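Local coordinates for protein cellulase CEL9M (Clostridium cellulolyticum, PDB 1IA6) that probably hydrolyses internal beta-1,4-glucosidic linkages in cellulose and related beta-glucans, as a glycoside hydrolase of family 9, at residues 252-257 with 314-319; 113-118 with 152-157; 33-38 with 364-369; 4-9 with 335-340. All blocks are in the same frame, centred on the assembly; numbering follows the deposited sequence. Where two conformers were deposited one is given.

Contact 1 (252-257 with 314-319); sequences WTMCWD and SMVMLV. With CA (calcium ion), chain B; SO4 (sulfate ion), chain E.
Asp257 O binds the calcium ion at 2.4 Å, near the end of a loop whose Met254 packs against Met315 and Val316 on helix 306-323. The ion is shared with Ser208, Asp211 and Asp212, and two waters tie it further to the loop. One of them donates to Trp256 O at 2.7 Å, while the other donates to Asp257 OD1 at 2.8 Å, which makes this carboxylate a second-shell group. Trp256 NE1 donates to O2 of a sulfate, probably from the crystallisation liquor, over 3.0 Å; Arg308 holds the same anion. Across the contact everything is apolar. Met254 runs extended from the loop and then bends at its last torsion (chi3 82°), which carries CE to 3.9 Å from Met315 SD. Its own sulfur, Met254 SD, lies 4.0 Å from Val316 CG2, the branch that also approaches Met254 CB and CE. This buried meeting belongs to the interior of the helical barrel. Helix 64-80 adds Tyr69 against Met254 and Trp76 against Met315, and helix 260-271, which follows the loop, brings Pro262 onto Met254 and Val261 and Leu265 onto Val316.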
loop_
_atom_site.group_PDB
_atom_site.type_symbol
_atom_site.label_atom_id
_atom_site.label_comp_id
_atom_site.label_asym_id
_atom_site.label_seq_id
_atom_site.Cartn_x
_atom_site.Cartn_y
_atom_site.Cartn_z
ATOM N N TRP A 252 -5.982 3.163 -16.173
ATOM C CA TRP A 252 -5.031 3.443 -15.107
ATOM C C TRP A 252 -4.568 2.103 -14.543
ATOM O O TRP A 252 -4.351 1.144 -15.289
ATOM C CB TRP A 252 -5.719 4.280 -14.020
ATOM C CG TRP A 252 -4.788 5.136 -13.209
ATOM C CD1 TRP A 252 -4.567 5.064 -11.861
ATOM C CD2 TRP A 252 -3.964 6.206 -13.693
ATOM N NE1 TRP A 252 -3.659 6.022 -11.477
ATOM C CE2 TRP A 252 -3.272 6.735 -12.581
ATOM C CE3 TRP A 252 -3.744 6.768 -14.960
ATOM C CZ2 TRP A 252 -2.372 7.802 -12.696
ATOM C CZ3 TRP A 252 -2.850 7.830 -15.073
ATOM C CH2 TRP A 252 -2.175 8.334 -13.948
ATOM N N THR A 253 -4.414 2.035 -13.226
ATOM C CA THR A 253 -4.003 0.797 -12.584
ATOM C C THR A 253 -4.395 0.842 -11.114
ATOM O O THR A 253 -4.994 1.812 -10.645
ATOM C CB THR A 253 -2.473 0.567 -12.704
ATOM O OG1 THR A 253 -2.144 -0.733 -12.197
ATOM C CG2 THR A 253 -1.703 1.618 -11.918
ATOM N N MET A 254 -4.068 -0.220 -10.393
ATOM C CA MET A 254 -4.374 -0.289 -8.976
ATOM C C MET A 254 -3.537 0.719 -8.192
ATOM O O MET A 254 -2.313 0.753 -8.314
ATOM C CB MET A 254 -4.088 -1.698 -8.453
ATOM C CG MET A 254 -4.127 -1.819 -6.935
ATOM S SD MET A 254 -3.826 -3.518 -6.406
ATOM C CE MET A 254 -2.047 -3.582 -6.460
ATOM N N CYS A 255 -4.205 1.542 -7.395
ATOM C CA CYS A 255 -3.521 2.524 -6.561
ATOM C C CYS A 255 -4.487 2.976 -5.471
ATOM O O CYS A 255 -5.660 2.593 -5.482
ATOM C CB CYS A 255 -3.022 3.713 -7.393
ATOM S SG CYS A 255 -4.281 4.649 -8.274
ATOM N N TRP A 256 -4.004 3.787 -4.538
ATOM C CA TRP A 256 -4.841 4.217 -3.428
ATOM C C TRP A 256 -6.190 4.824 -3.800
ATOM O O TRP A 256 -7.146 4.702 -3.037
ATOM C CB TRP A 256 -4.073 5.181 -2.503
ATOM C CG TRP A 256 -3.559 6.422 -3.162
ATOM C CD1 TRP A 256 -2.323 6.605 -3.713
ATOM C CD2 TRP A 256 -4.270 7.648 -3.355
ATOM N NE1 TRP A 256 -2.222 7.874 -4.238
ATOM C CE2 TRP A 256 -3.404 8.534 -4.032
ATOM C CE3 TRP A 256 -5.561 8.086 -3.022
ATOM C CZ2 TRP A 256 -3.786 9.835 -4.386
ATOM C CZ3 TRP A 256 -5.941 9.378 -3.373
ATOM C CH2 TRP A 256 -5.054 10.236 -4.049
ATOM N N ASP A 257 -6.286 5.456 -4.968
ATOM C CA ASP A 257 -7.542 6.088 -5.377
ATOM C C ASP A 257 -8.393 5.268 -6.340
ATOM O O ASP A 257 -9.610 5.429 -6.384
ATOM C CB ASP A 257 -7.253 7.454 -6.017
ATOM C CG ASP A 257 -8.520 8.243 -6.319
ATOM O OD1 ASP A 257 -9.391 8.331 -5.431
ATOM O OD2 ASP A 257 -8.639 8.788 -7.438
ATOM N N SER A 314 1.770 -5.006 -12.315
ATOM C CA SER A 314 2.400 -6.315 -12.423
ATOM C C SER A 314 1.862 -7.279 -11.365
ATOM O O SER A 314 1.675 -8.467 -11.633
ATOM C CB SER A 314 3.919 -6.180 -12.299
ATOM O OG SER A 314 4.436 -5.406 -13.371
ATOM N N MET A 315 1.601 -6.768 -10.166
ATOM C CA MET A 315 1.069 -7.617 -9.108
ATOM C C MET A 315 -0.309 -8.162 -9.494
ATOM O O MET A 315 -0.584 -9.351 -9.323
ATOM C CB MET A 315 0.958 -6.843 -7.790
ATOM C CG MET A 315 0.407 -7.700 -6.657
ATOM S SD MET A 315 -0.082 -6.766 -5.208
ATOM C CE MET A 315 -1.140 -7.964 -4.405
ATOM N N VAL A 316 -1.174 -7.291 -10.010
ATOM C CA VAL A 316 -2.513 -7.708 -10.413
ATOM C C VAL A 316 -2.431 -8.774 -11.504
ATOM O O VAL A 316 -3.157 -9.770 -11.467
ATOM C CB VAL A 316 -3.341 -6.507 -10.930
ATOM C CG1 VAL A 316 -4.728 -6.973 -11.360
ATOM C CG2 VAL A 316 -3.457 -5.452 -9.835
ATOM N N MET A 317 -1.544 -8.571 -12.473
ATOM C CA MET A 317 -1.379 -9.540 -13.550
ATOM C C MET A 317 -0.924 -10.897 -13.018
ATOM O O MET A 317 -1.359 -11.936 -13.511
ATOM C CB MET A 317 -0.368 -9.035 -14.581
ATOM C CG MET A 317 -0.820 -7.802 -15.332
ATOM S SD MET A 317 0.407 -7.288 -16.544
ATOM C CE MET A 317 -0.615 -6.293 -17.647
ATOM N N LEU A 318 -0.050 -10.897 -12.015
ATOM C CA LEU A 318 0.425 -12.164 -11.457
ATOM C C LEU A 318 -0.647 -12.888 -10.648
ATOM O O LEU A 318 -0.673 -14.119 -10.604
ATOM C CB LEU A 318 1.677 -11.946 -10.599
ATOM C CG LEU A 318 2.926 -11.516 -11.376
ATOM C CD1 LEU A 318 4.126 -11.530 -10.447
ATOM C CD2 LEU A 318 3.159 -12.457 -12.552
ATOM N N VAL A 319 -1.531 -12.135 -9.999
ATOM C CA VAL A 319 -2.606 -12.762 -9.234
ATOM C C VAL A 319 -3.534 -13.422 -10.251
ATOM O O VAL A 319 -3.993 -14.548 -10.058
ATOM C CB VAL A 319 -3.394 -11.723 -8.409
ATOM C CG1 VAL A 319 -4.587 -12.385 -7.731
ATOM C CG2 VAL A 319 -2.480 -11.101 -7.366
HETATM CA CA CA B . -11.478 4.792 -4.948
HETATM S S SO4 E . 0.713 10.265 -5.165
HETATM O O1 SO4 E . 1.546 11.097 -4.270
HETATM O O2 SO4 E . 0.524 8.935 -4.556
HETATM O O3 SO4 E . 1.392 10.130 -6.471
HETATM O O4 SO4 E . -0.598 10.923 -5.361
HETATM O O HOH W 1 -9.515 3.737 -3.978
HETATM O O HOH W 2 -10.581 6.558 -3.606
#

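Contact 2 (113-118 with 152-157); sequences TTFYYQ and SDILSE
The middle strand of the small antiparallel sheet beside the helical barrel, 115-119, lays Phe115 and Tyr117 on Ile154 and Leu155 at the start of helix 152-169. Strand and helix segments run almost perpendicular, at 103°, with their axes 10.3 Å apart. Ile154 touches both aromatic side chains, each with a different branch. Its CD1 stands over one face of the Tyr117 ring, 3.8 Å from the centroid and 26° off the normal, in a CH-pi contact displaced toward the CD1-CE1 side. Tyr117 offers that face because its CG lies between the backbone N and the carbonyl carbon (chi1 63°). The other branch, Ile154 CG2, reaches Tyr117 CB at 3.9 Å and the edge of the Phe115 ring, where CE2 is 4.3 Å away. Next along the helix, Leu155 CD2 touches Phe115 CD2 at 3.7 Å, the leucine and phenylalanine side chains lying alongside one another and pointing opposite ways. On the helix itself Ser152 O is gripped twice, by Ser156 N and by Ser156 OG, the latter at 2.7 Å. Tyr117 OH bonds to Asn199 N, and Asp153 OD1 takes Gly198 N. With the polar ends of these residues engaged away from the interface and no hydrogen bond crossing it, the two segments meet here through buried apolar groups, methyls against aromatic side chains.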
loop_
_atom_site.group_PDB
_atom_site.type_symbol
_atom_site.label_atom_id
_atom_site.label_comp_id
_atom_site.label_asym_id
_atom_site.label_seq_id
_atom_site.Cartn_x
_atom_site.Cartn_y
_atom_site.Cartn_z
ATOM N N THR A 113 -20.168 3.191 15.154
ATOM C CA THR A 113 -20.388 4.171 14.095
ATOM C C THR A 113 -19.350 5.286 13.986
ATOM O O THR A 113 -19.619 6.327 13.383
ATOM C CB THR A 113 -21.783 4.822 14.228
ATOM O OG1 THR A 113 -21.892 5.456 15.508
ATOM C CG2 THR A 113 -22.878 3.772 14.087
ATOM N N THR A 114 -18.164 5.076 14.546
ATOM C CA THR A 114 -17.130 6.103 14.482
ATOM C C THR A 114 -15.785 5.536 14.059
ATOM O O THR A 114 -15.403 4.445 14.478
ATOM C CB THR A 114 -16.942 6.787 15.846
ATOM O OG1 THR A 114 -18.210 7.251 16.325
ATOM C CG2 THR A 114 -15.984 7.969 15.720
ATOM N N PHE A 115 -15.074 6.278 13.214
ATOM C CA PHE A 115 -13.756 5.850 12.766
ATOM C C PHE A 115 -12.871 7.051 12.481
ATOM O O PHE A 115 -13.141 7.821 11.557
ATOM C CB PHE A 115 -13.848 5.003 11.497
ATOM C CG PHE A 115 -12.526 4.437 11.064
ATOM C CD1 PHE A 115 -11.889 3.468 11.832
ATOM C CD2 PHE A 115 -11.902 4.893 9.907
ATOM C CE1 PHE A 115 -10.643 2.960 11.456
ATOM C CE2 PHE A 115 -10.656 4.391 9.521
ATOM C CZ PHE A 115 -10.026 3.425 10.297
ATOM N N TYR A 116 -11.821 7.207 13.286
ATOM C CA TYR A 116 -10.863 8.295 13.115
ATOM C C TYR A 116 -9.905 7.842 12.029
ATOM O O TYR A 116 -9.420 6.707 12.075
ATOM C CB TYR A 116 -10.109 8.531 14.421
ATOM C CG TYR A 116 -10.963 9.190 15.476
ATOM C CD1 TYR A 116 -11.166 10.568 15.468
ATOM C CD2 TYR A 116 -11.605 8.432 16.455
ATOM C CE1 TYR A 116 -11.988 11.182 16.408
ATOM C CE2 TYR A 116 -12.433 9.038 17.402
ATOM C CZ TYR A 116 -12.617 10.413 17.370
ATOM O OH TYR A 116 -13.432 11.025 18.295
ATOM N N TYR A 117 -9.620 8.706 11.056
ATOM C CA TYR A 117 -8.737 8.282 9.975
ATOM C C TYR A 117 -7.570 9.178 9.578
ATOM O O TYR A 117 -6.875 8.890 8.605
ATOM C CB TYR A 117 -9.571 7.913 8.743
ATOM C CG TYR A 117 -10.378 9.031 8.122
ATOM C CD1 TYR A 117 -9.773 9.988 7.309
ATOM C CD2 TYR A 117 -11.765 9.091 8.290
ATOM C CE1 TYR A 117 -10.530 10.973 6.667
ATOM C CE2 TYR A 117 -12.529 10.066 7.658
ATOM C CZ TYR A 117 -11.907 11.002 6.845
ATOM O OH TYR A 117 -12.664 11.948 6.196
ATOM N N GLN A 118 -7.349 10.265 10.305
ATOM C CA GLN A 118 -6.191 11.097 10.014
ATOM C C GLN A 118 -5.668 11.748 11.273
ATOM O O GLN A 118 -6.404 12.420 11.995
ATOM C CB GLN A 118 -6.461 12.187 8.966
ATOM C CG GLN A 118 -5.139 12.904 8.597
ATOM C CD GLN A 118 -5.244 13.904 7.458
ATOM O OE1 GLN A 118 -5.886 13.647 6.441
ATOM N NE2 GLN A 118 -4.584 15.048 7.619
ATOM N N SER A 152 -16.529 6.659 2.557
ATOM C CA SER A 152 -16.750 5.329 1.999
ATOM C C SER A 152 -15.515 4.627 1.452
ATOM O O SER A 152 -15.367 3.414 1.618
ATOM C CB SER A 152 -17.813 5.395 0.902
ATOM O OG SER A 152 -19.016 5.948 1.405
ATOM N N ASP A 153 -14.638 5.372 0.789
ATOM C CA ASP A 153 -13.440 4.759 0.231
ATOM C C ASP A 153 -12.464 4.346 1.330
ATOM O O ASP A 153 -11.942 3.228 1.317
ATOM C CB ASP A 153 -12.773 5.701 -0.790
ATOM C CG ASP A 153 -12.505 7.098 -0.237
ATOM O OD1 ASP A 153 -13.126 7.493 0.770
ATOM O OD2 ASP A 153 -11.674 7.814 -0.832
ATOM N N ILE A 154 -12.229 5.238 2.285
ATOM C CA ILE A 154 -11.322 4.952 3.389
ATOM C C ILE A 154 -11.861 3.810 4.248
ATOM O O ILE A 154 -11.134 2.876 4.585
ATOM C CB ILE A 154 -11.115 6.212 4.258
ATOM C CG1 ILE A 154 -10.415 7.288 3.423
ATOM C CG2 ILE A 154 -10.299 5.876 5.511
ATOM C CD1 ILE A 154 -10.109 8.567 4.181
ATOM N N LEU A 155 -13.145 3.885 4.587
ATOM C CA LEU A 155 -13.778 2.861 5.405
ATOM C C LEU A 155 -13.726 1.495 4.734
ATOM O O LEU A 155 -13.509 0.482 5.398
ATOM C CB LEU A 155 -15.237 3.245 5.688
ATOM C CG LEU A 155 -15.431 4.416 6.653
ATOM C CD1 LEU A 155 -16.891 4.863 6.662
ATOM C CD2 LEU A 155 -14.988 3.992 8.046
ATOM N N SER A 156 -13.909 1.472 3.416
ATOM C CA SER A 156 -13.898 0.221 2.673
ATOM C C SER A 156 -12.513 -0.398 2.576
ATOM O O SER A 156 -12.370 -1.609 2.710
ATOM C CB SER A 156 -14.478 0.424 1.269
ATOM O OG SER A 156 -15.859 0.739 1.345
ATOM N N GLU A 157 -11.489 0.417 2.342
ATOM C CA GLU A 157 -10.145 -0.138 2.260
ATOM C C GLU A 157 -9.732 -0.684 3.624
ATOM O O GLU A 157 -9.069 -1.718 3.711
ATOM C CB GLU A 157 -9.140 0.915 1.783
ATOM C CG GLU A 157 -9.242 1.236 0.291
ATOM C CD GLU A 157 -9.209 -0.005 -0.587
ATOM O OE1 GLU A 157 -8.434 -0.935 -0.288
ATOM O OE2 GLU A 157 -9.951 -0.048 -1.589
#

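Contact 3 (33-38 with 364-369); sequences DWRGAC and HRAANG. With ZN (zinc ion), chain C.
An irregular loop, 33-38, passes the short helix 365-368 with the CA atoms of Arg35 and Ala366 7.6 Å apart. Trp34 carries most of the contact, presenting the outer rim of its six-membered ring: Ala366 CB sits at the ring edge, in the plane, 3.7 Å from Trp34 CZ3. The neighbouring Trp34 CH2 is 4.1 Å from Ala367 CB. Arg35 adds only its aliphatic part, with CD 4.0 Å from Ala366 CB. With the chain bent at chi2 and chi3, the guanidinium group forms a salt bridge with Glu133 and bonds to the carbonyls of Ala19 and Lys21. Cys38 SG binds zinc at 2.3 Å together with Cys22, His39 and His55, so the same loop that packs on the helix also supplies a zinc ligand. The helix has its own N-cap: His364 ND1 accepts from Ala367 N at 3.0 Å, nearly straight at 166° and in the ring plane, while His364 NE2 bonds to Asn20. In this loop-rich region, loop 33-38 follows helix 6-15 and precedes strand 62-63 in the chain. Backbone bonds join Ala367 and Asn368 to the 382-383 region, and Arg365 bonds to Gly58 and Tyr128.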
loop_
_atom_site.group_PDB
_atom_site.type_symbol
_atom_site.label_atom_id
_atom_site.label_comp_id
_atom_site.label_asym_id
_atom_site.label_seq_id
_atom_site.Cartn_x
_atom_site.Cartn_y
_atom_site.Cartn_z
ATOM N N ASP A 33 17.939 0.337 14.215
ATOM C CA ASP A 33 18.284 0.825 15.542
ATOM C C ASP A 33 18.097 2.335 15.666
ATOM O O ASP A 33 18.111 2.873 16.771
ATOM C CB ASP A 33 19.726 0.438 15.906
ATOM C CG ASP A 33 20.736 0.909 14.882
ATOM O OD1 ASP A 33 20.688 2.095 14.492
ATOM O OD2 ASP A 33 21.591 0.094 14.472
ATOM N N TRP A 34 17.906 3.017 14.537
ATOM C CA TRP A 34 17.714 4.465 14.564
ATOM C C TRP A 34 16.256 4.894 14.731
ATOM O O TRP A 34 15.951 6.085 14.702
ATOM C CB TRP A 34 18.309 5.124 13.310
ATOM C CG TRP A 34 18.087 4.370 12.032
ATOM C CD1 TRP A 34 18.830 3.328 11.554
ATOM C CD2 TRP A 34 17.056 4.607 11.065
ATOM N NE1 TRP A 34 18.329 2.905 10.344
ATOM C CE2 TRP A 34 17.239 3.672 10.022
ATOM C CE3 TRP A 34 15.994 5.521 10.979
ATOM C CZ2 TRP A 34 16.400 3.623 8.903
ATOM C CZ3 TRP A 34 15.158 5.472 9.866
ATOM C CH2 TRP A 34 15.368 4.526 8.843
ATOM N N ARG A 35 15.359 3.928 14.908
ATOM C CA ARG A 35 13.946 4.242 15.112
ATOM C C ARG A 35 13.557 3.972 16.562
ATOM O O ARG A 35 13.995 2.986 17.160
ATOM C CB ARG A 35 13.044 3.410 14.191
ATOM C CG ARG A 35 12.958 3.894 12.742
ATOM C CD ARG A 35 12.639 5.384 12.639
ATOM N NE ARG A 35 11.700 5.830 13.667
ATOM C CZ ARG A 35 10.392 5.591 13.665
ATOM N NH1 ARG A 35 9.829 4.905 12.677
ATOM N NH2 ARG A 35 9.647 6.024 14.674
ATOM N N GLY A 36 12.735 4.856 17.119
ATOM C CA GLY A 36 12.280 4.704 18.489
ATOM C C GLY A 36 10.861 5.217 18.655
ATOM O O GLY A 36 10.186 5.516 17.670
ATOM N N ALA A 37 10.407 5.331 19.900
ATOM C CA ALA A 37 9.057 5.812 20.183
ATOM C C ALA A 37 8.835 7.223 19.656
ATOM O O ALA A 37 9.699 8.088 19.795
ATOM C CB ALA A 37 8.795 5.776 21.691
ATOM N N CYS A 38 7.666 7.454 19.064
ATOM C CA CYS A 38 7.325 8.766 18.524
ATOM C C CYS A 38 5.825 9.036 18.634
ATOM O O CYS A 38 5.031 8.105 18.777
ATOM C CB CYS A 38 7.753 8.863 17.052
ATOM S SG CYS A 38 6.960 7.661 15.943
ATOM N N HIS A 364 13.121 11.163 2.975
ATOM C CA HIS A 364 12.615 10.535 4.190
ATOM C C HIS A 364 13.300 11.184 5.393
ATOM O O HIS A 364 14.518 11.104 5.549
ATOM C CB HIS A 364 12.912 9.031 4.114
ATOM C CG HIS A 364 12.244 8.210 5.175
ATOM N ND1 HIS A 364 12.774 8.045 6.436
ATOM C CD2 HIS A 364 11.108 7.473 5.147
ATOM C CE1 HIS A 364 11.997 7.239 7.138
ATOM N NE2 HIS A 364 10.979 6.877 6.378
ATOM N N ARG A 365 12.511 11.829 6.244
ATOM C CA ARG A 365 13.061 12.522 7.403
ATOM C C ARG A 365 13.876 11.660 8.366
ATOM O O ARG A 365 15.008 12.010 8.700
ATOM C CB ARG A 365 11.936 13.244 8.153
ATOM C CG ARG A 365 11.398 14.444 7.380
ATOM C CD ARG A 365 10.122 15.005 7.984
ATOM N NE ARG A 365 9.692 16.219 7.291
ATOM C CZ ARG A 365 9.199 16.259 6.057
ATOM N NH1 ARG A 365 9.055 15.146 5.346
ATOM N NH2 ARG A 365 8.851 17.425 5.527
ATOM N N ALA A 366 13.316 10.542 8.812
ATOM C CA ALA A 366 14.033 9.677 9.748
ATOM C C ALA A 366 15.344 9.142 9.165
ATOM O O ALA A 366 16.391 9.220 9.812
ATOM C CB ALA A 366 13.137 8.519 10.183
ATOM N N ALA A 367 15.290 8.604 7.950
ATOM C CA ALA A 367 16.487 8.062 7.307
ATOM C C ALA A 367 17.538 9.141 7.042
ATOM O O ALA A 367 18.734 8.902 7.203
ATOM C CB ALA A 367 16.116 7.363 5.994
ATOM N N ASN A 368 17.093 10.325 6.633
ATOM C CA ASN A 368 18.018 11.421 6.353
ATOM C C ASN A 368 18.894 11.682 7.581
ATOM O O ASN A 368 20.118 11.801 7.470
ATOM C CB ASN A 368 17.238 12.675 5.959
ATOM C CG ASN A 368 18.143 13.848 5.649
ATOM O OD1 ASN A 368 18.330 14.733 6.477
ATOM N ND2 ASN A 368 18.721 13.852 4.453
ATOM N N GLY A 369 18.258 11.768 8.747
ATOM C CA GLY A 369 18.981 11.960 9.993
ATOM C C GLY A 369 19.521 13.339 10.328
ATOM O O GLY A 369 20.178 13.504 11.357
HETATM ZN ZN ZN C . 5.260 8.688 14.749
#

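Contact 4 (4-9 with 335-340); sequences HDYSTA and KQVDYI. With NI (nickel (II) ion), chain D.
His4, just before helix 6-15, and Tyr6, in its first turn, close on Asp338 and Val337 of helix 327-341, so that the N-terminal region is fastened to the helical barrel of this family 9 module. Asp338 is met by the two rings in different ways. The Tyr6 ring is nearly coplanar with its carboxylate, 16° between planes, and Tyr6 OH donates to Asp338 OD1 at 2.6 Å, meeting the syn lone pair of that carboxylate oxygen. With CG of His4 opposite its carbonyl carbon (chi1 -72°), the imidazole is carried over the Asp338 carboxylate and stacks on it, planes 25° apart, with His4 CD2 3.4 Å from Asp338 OD1. His4 CB also lies over one face of the Tyr6 ring, toward its rim. Val337 CG1 touches the same ring at Tyr6 CE1, 3.7 Å away. The imidazole is also a metal ligand: His4 NE2 binds the nickel ion at 2.1 Å, alongside Ala1 and Asp343. Asp338 itself is second-shell, and its OD2 also forms a salt bridge with Lys334, which probably helps to keep the buried carboxylate ionised. Helix 413-429 closes the apolar side, with Ile427 on Tyr6 and Val422 and Leu423 on Val337. Linking carboxylate and metal is one water, bound to the nickel at 2.1 Å and donating to Asp338 OD2 at 3.0 Å.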
loop_
_atom_site.group_PDB
_atom_site.type_symbol
_atom_site.label_atom_id
_atom_site.label_comp_id
_atom_site.label_asym_id
_atom_site.label_seq_id
_atom_site.Cartn_x
_atom_site.Cartn_y
_atom_site.Cartn_z
ATOM N N HIS A 4 18.026 -13.473 -10.869
ATOM C CA HIS A 4 17.783 -12.402 -9.907
ATOM C C HIS A 4 17.428 -12.967 -8.536
ATOM O O HIS A 4 16.839 -14.043 -8.431
ATOM C CB HIS A 4 16.647 -11.502 -10.403
ATOM C CG HIS A 4 17.025 -10.639 -11.566
ATOM N ND1 HIS A 4 17.748 -9.474 -11.423
ATOM C CD2 HIS A 4 16.814 -10.791 -12.895
ATOM C CE1 HIS A 4 17.966 -8.945 -12.614
ATOM N NE2 HIS A 4 17.411 -9.724 -13.524
ATOM N N ASP A 5 17.795 -12.238 -7.485
ATOM C CA ASP A 5 17.510 -12.671 -6.119
ATOM C C ASP A 5 16.209 -12.039 -5.632
ATOM O O ASP A 5 16.225 -11.030 -4.921
ATOM C CB ASP A 5 18.662 -12.273 -5.190
ATOM C CG ASP A 5 18.522 -12.861 -3.794
ATOM O OD1 ASP A 5 17.526 -13.569 -3.532
ATOM O OD2 ASP A 5 19.416 -12.615 -2.957
ATOM N N TYR A 6 15.084 -12.634 -6.017
ATOM C CA TYR A 6 13.772 -12.124 -5.622
ATOM C C TYR A 6 13.508 -12.335 -4.135
ATOM O O TYR A 6 12.768 -11.575 -3.518
ATOM C CB TYR A 6 12.666 -12.815 -6.422
ATOM C CG TYR A 6 12.789 -12.651 -7.922
ATOM C CD1 TYR A 6 12.704 -11.394 -8.518
ATOM C CD2 TYR A 6 13.003 -13.755 -8.742
ATOM C CE1 TYR A 6 12.832 -11.243 -9.899
ATOM C CE2 TYR A 6 13.132 -13.616 -10.121
ATOM C CZ TYR A 6 13.047 -12.360 -10.692
ATOM O OH TYR A 6 13.195 -12.223 -12.051
ATOM N N SER A 7 14.117 -13.374 -3.572
ATOM C CA SER A 7 13.952 -13.698 -2.161
ATOM C C SER A 7 14.447 -12.581 -1.244
ATOM O O SER A 7 13.741 -12.167 -0.319
ATOM C CB SER A 7 14.704 -14.993 -1.837
ATOM O OG SER A 7 14.544 -15.348 -0.476
ATOM N N THR A 8 15.662 -12.102 -1.498
ATOM C CA THR A 8 16.247 -11.042 -0.688
ATOM C C THR A 8 15.489 -9.733 -0.887
ATOM O O THR A 8 15.299 -8.968 0.057
ATOM C CB THR A 8 17.736 -10.835 -1.033
ATOM O OG1 THR A 8 18.464 -12.032 -0.728
ATOM C CG2 THR A 8 18.323 -9.688 -0.219
ATOM N N ALA A 9 15.053 -9.477 -2.115
ATOM C CA ALA A 9 14.308 -8.253 -2.396
ATOM C C ALA A 9 13.000 -8.274 -1.606
ATOM O O ALA A 9 12.586 -7.258 -1.052
ATOM C CB ALA A 9 14.021 -8.138 -3.888
ATOM N N LYS A 335 9.558 -8.403 -16.658
ATOM C CA LYS A 335 10.410 -7.324 -17.146
ATOM C C LYS A 335 10.344 -6.102 -16.234
ATOM O O LYS A 335 11.356 -5.444 -15.997
ATOM C CB LYS A 335 10.024 -6.937 -18.574
ATOM C CG LYS A 335 10.381 -7.998 -19.611
ATOM C CD LYS A 335 10.129 -7.503 -21.028
ATOM C CE LYS A 335 10.537 -8.543 -22.062
ATOM N NZ LYS A 335 10.336 -8.040 -23.452
ATOM N N GLN A 336 9.158 -5.802 -15.715
ATOM C CA GLN A 336 9.004 -4.652 -14.828
ATOM C C GLN A 336 9.743 -4.886 -13.520
ATOM O O GLN A 336 10.429 -3.997 -13.016
ATOM C CB GLN A 336 7.525 -4.385 -14.546
ATOM C CG GLN A 336 6.716 -4.158 -15.806
ATOM C CD GLN A 336 7.378 -3.159 -16.736
ATOM O OE1 GLN A 336 7.474 -1.967 -16.429
ATOM N NE2 GLN A 336 7.855 -3.645 -17.874
ATOM N N VAL A 337 9.605 -6.087 -12.970
ATOM C CA VAL A 337 10.278 -6.417 -11.723
ATOM C C VAL A 337 11.790 -6.384 -11.899
ATOM O O VAL A 337 12.504 -5.787 -11.092
ATOM C CB VAL A 337 9.884 -7.819 -11.217
ATOM C CG1 VAL A 337 10.698 -8.172 -9.986
ATOM C CG2 VAL A 337 8.403 -7.854 -10.892
ATOM N N ASP A 338 12.280 -7.026 -12.956
ATOM C CA ASP A 338 13.718 -7.059 -13.200
ATOM C C ASP A 338 14.291 -5.665 -13.425
ATOM O O ASP A 338 15.433 -5.395 -13.060
ATOM C CB ASP A 338 14.042 -7.968 -14.393
ATOM C CG ASP A 338 13.762 -9.433 -14.096
ATOM O OD1 ASP A 338 13.549 -9.771 -12.913
ATOM O OD2 ASP A 338 13.762 -10.248 -15.040
ATOM N N TYR A 339 13.493 -4.780 -14.016
ATOM C CA TYR A 339 13.931 -3.408 -14.255
ATOM C C TYR A 339 14.162 -2.730 -12.907
ATOM O O TYR A 339 15.180 -2.067 -12.695
ATOM C CB TYR A 339 12.870 -2.652 -15.063
ATOM C CG TYR A 339 13.245 -1.227 -15.415
ATOM C CD1 TYR A 339 13.198 -0.214 -14.456
ATOM C CD2 TYR A 339 13.644 -0.889 -16.709
ATOM C CE1 TYR A 339 13.535 1.101 -14.776
ATOM C CE2 TYR A 339 13.984 0.424 -17.042
ATOM C CZ TYR A 339 13.928 1.413 -16.071
ATOM O OH TYR A 339 14.258 2.713 -16.387
ATOM N N ILE A 340 13.214 -2.916 -11.994
ATOM C CA ILE A 340 13.295 -2.340 -10.658
ATOM C C ILE A 340 14.520 -2.855 -9.898
ATOM O O ILE A 340 15.181 -2.099 -9.186
ATOM C CB ILE A 340 12.005 -2.667 -9.855
ATOM C CG1 ILE A 340 10.831 -1.876 -10.438
ATOM C CG2 ILE A 340 12.200 -2.357 -8.369
ATOM C CD1 ILE A 340 9.477 -2.282 -9.892
HETATM NI NI NI D . 17.883 -9.712 -15.577
HETATM O O HOH W 3 16.285 -10.597 -16.614
#

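From the N terminus, the chain opens contact 4 at 4-9 and contact 3 at 33-38 before closing either. Contact 2 opens at 113-118 and closes soon after at 152-157, tying the small sheet to a barrel helix. Contact 1 follows in series, running from the calcium loop 252-257 to helix 306-323. Both are nested inside the long loops of contacts 4 and 3. The next helix, 327-341, closes contact 4, and 364-369 closes contact 3, so these two cross and bind the N-terminal region to late parts of the chain. Contacts 1 and 4 touch where Ser314 OG meets Gln336 CB at 3.5 Å; contacts 2 and 4 lie on opposite sides of the chain's centre.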